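Local coordinates for protein erythrocyte binding antigen 140 (Plasmodium falciparum, PDB 4GF2) that probably binds a receptor on the host red-cell surface during erythrocyte invasion, through a region built of two Duffy-binding-like domains, at residues Ser325-Gly330 with Thr339-Arg344. The protein carries 3 engineered substitutions. Sequence-based numbering, arbitrary orientation.
Sequences SWNCAG and TCEPPR. Engineered in segment 325-330: A329 (natural residue Thr).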
ATOM      1  N   SER A 325      18.435  -0.902 -32.820  1.00 67.00           N
ATOM      2  CA  SER A 325      17.704  -0.347 -33.944  1.00 67.25           C
ATOM      3  C   SER A 325      16.250  -0.144 -33.551  1.00 60.10           C
ATOM      4  O   SER A 325      15.772  -0.720 -32.574  1.00 56.14           O
ATOM      5  CB  SER A 325      17.785  -1.282 -35.153  1.00 74.25           C
ATOM      6  OG  SER A 325      19.114  -1.381 -35.635  1.00 81.96           O
ATOM      7  N   TRP A 326      15.548   0.685 -34.311  1.00 58.60           N
ATOM      8  CA  TRP A 326      14.108   0.796 -34.161  1.00 52.86           C
ATOM      9  C   TRP A 326      13.478  -0.500 -34.644  1.00 48.62           C
ATOM     10  O   TRP A 326      13.931  -1.091 -35.622  1.00 49.66           O
ATOM     11  CB  TRP A 326      13.582   1.993 -34.950  1.00 52.64           C
ATOM     12  CG  TRP A 326      13.869   3.290 -34.267  1.00 51.77           C
ATOM     13  CD1 TRP A 326      15.088   3.884 -34.110  1.00 52.86           C
ATOM     14  CD2 TRP A 326      12.920   4.151 -33.632  1.00 50.42           C
ATOM     15  NE1 TRP A 326      14.955   5.064 -33.421  1.00 52.28           N
ATOM     16  CE2 TRP A 326      13.633   5.251 -33.114  1.00 50.63           C
ATOM     17  CE3 TRP A 326      11.535   4.101 -33.453  1.00 49.64           C
ATOM     18  CZ2 TRP A 326      13.007   6.289 -32.429  1.00 50.92           C
ATOM     19  CZ3 TRP A 326      10.917   5.134 -32.775  1.00 49.20           C
ATOM     20  CH2 TRP A 326      11.653   6.212 -32.270  1.00 50.63           C
ATOM     21  N   ASN A 327      12.446  -0.947 -33.940  1.00 44.16           N
ATOM     22  CA  ASN A 327      11.781  -2.199 -34.263  1.00 45.38           C
ATOM     23  C   ASN A 327      10.451  -1.959 -34.963  1.00 48.27           C
ATOM     24  O   ASN A 327       9.492  -1.511 -34.345  1.00 47.03           O
ATOM     25  CB  ASN A 327      11.567  -3.018 -32.988  1.00 43.94           C
ATOM     26  CG  ASN A 327      10.779  -4.289 -33.231  1.00 46.63           C
ATOM     27  OD1 ASN A 327      10.640  -4.744 -34.365  1.00 51.46           O
ATOM     28  ND2 ASN A 327      10.255  -4.871 -32.161  1.00 44.29           N
ATOM     29  N   CYS A 328      10.403  -2.267 -36.256  1.00 51.97           N
ATOM     30  CA  CYS A 328       9.190  -2.093 -37.052  1.00 52.49           C
ATOM     31  C   CYS A 328       8.612  -3.441 -37.481  1.00 54.11           C
ATOM     32  O   CYS A 328       7.925  -3.524 -38.497  1.00 55.46           O
ATOM     33  CB  CYS A 328       9.485  -1.267 -38.312  1.00 53.67           C
ATOM     34  SG  CYS A 328      10.390   0.285 -38.054  1.00 69.68           S
ATOM     35  N   ALA A 329       8.885  -4.495 -36.715  1.00 52.52           N
ATOM     36  CA  ALA A 329       8.512  -5.844 -37.143  1.00 51.72           C
ATOM     37  C   ALA A 329       8.060  -6.768 -36.008  1.00 54.10           C
ATOM     38  O   ALA A 329       8.176  -7.986 -36.116  1.00 57.89           O
ATOM     39  CB  ALA A 329       9.672  -6.479 -37.895  1.00 50.02           C
ATOM     40  N   GLY A 330       7.543  -6.195 -34.928  1.00 51.41           N
ATOM     41  CA  GLY A 330       7.022  -6.993 -33.831  1.00 49.07           C
ATOM     42  C   GLY A 330       5.626  -7.509 -34.129  1.00 47.20           C
ATOM     43  O   GLY A 330       5.074  -7.235 -35.194  1.00 46.29           O
ATOM     44  N   THR A 339       4.056   1.007 -37.434  1.00 50.01           N
ATOM     45  CA  THR A 339       4.598   1.477 -36.166  1.00 49.02           C
ATOM     46  C   THR A 339       6.055   1.055 -35.988  1.00 48.10           C
ATOM     47  O   THR A 339       6.436  -0.062 -36.327  1.00 47.33           O
ATOM     48  CB  THR A 339       3.776   0.922 -34.982  1.00 49.50           C
ATOM     49  OG1 THR A 339       2.434   1.427 -35.043  1.00 53.04           O
ATOM     50  CG2 THR A 339       4.405   1.320 -33.652  1.00 47.47           C
ATOM     51  N   CYS A 340       6.868   1.958 -35.451  1.00 48.00           N
ATOM     52  CA  CYS A 340       8.256   1.642 -35.135  1.00 47.52           C
ATOM     53  C   CYS A 340       8.525   1.899 -33.656  1.00 45.37           C
ATOM     54  O   CYS A 340       8.443   3.032 -33.181  1.00 45.83           O
ATOM     55  CB  CYS A 340       9.206   2.459 -36.014  1.00 48.94           C
ATOM     56  SG  CYS A 340       9.231   1.931 -37.744  1.00 65.52           S
ATOM     57  N   GLU A 341       8.839   0.834 -32.931  1.00 43.29           N
ATOM     58  CA  GLU A 341       9.089   0.926 -31.500  1.00 42.94           C
ATOM     59  C   GLU A 341      10.421   1.622 -31.248  1.00 41.84           C
ATOM     60  O   GLU A 341      11.431   1.261 -31.842  1.00 41.24           O
ATOM     61  CB  GLU A 341       9.098  -0.475 -30.889  1.00 45.84           C
ATOM     62  CG  GLU A 341       9.172  -0.511 -29.375  1.00 46.68           C
ATOM     63  CD  GLU A 341       9.175  -1.929 -28.835  1.00 46.11           C
ATOM     64  OE1 GLU A 341       9.266  -2.876 -29.647  1.00 45.92           O
ATOM     65  OE2 GLU A 341       9.088  -2.099 -27.600  1.00 45.51           O
ATOM     66  N   PRO A 342      10.425   2.641 -30.378  1.00 42.41           N
ATOM     67  CA  PRO A 342      11.694   3.298 -30.047  1.00 44.61           C
ATOM     68  C   PRO A 342      12.581   2.391 -29.204  1.00 45.06           C
ATOM     69  O   PRO A 342      12.065   1.637 -28.378  1.00 45.54           O
ATOM     70  CB  PRO A 342      11.260   4.518 -29.224  1.00 44.06           C
ATOM     71  CG  PRO A 342       9.800   4.679 -29.486  1.00 42.91           C
ATOM     72  CD  PRO A 342       9.279   3.311 -29.747  1.00 41.69           C
ATOM     73  N   PRO A 343      13.902   2.450 -29.418  1.00 44.32           N
ATOM     74  CA  PRO A 343      14.834   1.690 -28.577  1.00 44.59           C
ATOM     75  C   PRO A 343      14.586   1.929 -27.092  1.00 46.07           C
ATOM     76  O   PRO A 343      14.681   1.006 -26.284  1.00 47.98           O
ATOM     77  CB  PRO A 343      16.194   2.245 -28.991  1.00 45.27           C
ATOM     78  CG  PRO A 343      16.007   2.646 -30.421  1.00 46.57           C
ATOM     79  CD  PRO A 343      14.587   3.129 -30.533  1.00 45.35           C
ATOM     80  N   ARG A 344      14.270   3.170 -26.746  1.00 45.67           N
ATOM     81  CA  ARG A 344      13.965   3.542 -25.374  1.00 44.44           C
ATOM     82  C   ARG A 344      12.793   2.720 -24.834  1.00 42.92           C
ATOM     83  O   ARG A 344      12.801   2.303 -23.680  1.00 43.36           O
ATOM     84  CB  ARG A 344      13.647   5.040 -25.311  1.00 43.94           C
ATOM     85  CG  ARG A 344      13.286   5.565 -23.930  1.00 41.50           C
ATOM     86  CD  ARG A 344      12.616   6.930 -24.029  1.00 41.22           C
ATOM     87  NE  ARG A 344      11.540   6.921 -25.017  1.00 40.58           N
ATOM     88  CZ  ARG A 344      10.361   6.333 -24.841  1.00 40.18           C
ATOM     89  NH1 ARG A 344      10.083   5.698 -23.705  1.00 39.51           N
ATOM     90  NH2 ARG A 344       9.456   6.375 -25.807  1.00 41.61           N
TER
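P342 and P343 lie side by side over one face of the W326 indole, each covering a different ring. P343 CD sits 3.4 Å from the centroid of the five-membered ring of W326 and only 9° off its normal, while P342 CA stands 3.5 Å from the centroid of the six-membered ring, a pair of CH-pi contacts. The indole reaches the prolines because chi1 of -76° sets CG opposite the carbonyl carbon, beside the backbone N. At its rim, near the ring plane, the C340 carbonyl O comes within 3.3 Å of W326 CZ3.

Next along, N327 and E341 form a single antiparallel, hydrogen-bonded bridge. N327 N gives to E341 O (3.2 Å) on a lone pair in the carbonyl plane; the return bond from E341 N to N327 O is shorter, 2.8 Å, but its donor rises above the carbonyl plane. Both side chains leave with CG anti to the backbone N, bringing N327 ND2 alongside E341 OE1 in a weak bond, amide and carboxylate planes 35° apart. N327 OD1 accepts from the N of A329, an engineered alanine two residues on, making an Asx turn. One step further, the C328–C340 disulfide joins the two segments covalently.

W326 NE1 is also hydrogen-bonded to D489, and the indole packs edge-to-face with W486, both from helix 478-508. Disulfide, bridge and indole-proline packing thus close the loop ahead of helix 343-346, P342 being its N-cap residue, and W326 joins it to helix 478-508. With CH groups on its pi face and its N-H satisfied by D489, the indole is fixed in both tilt and rotation.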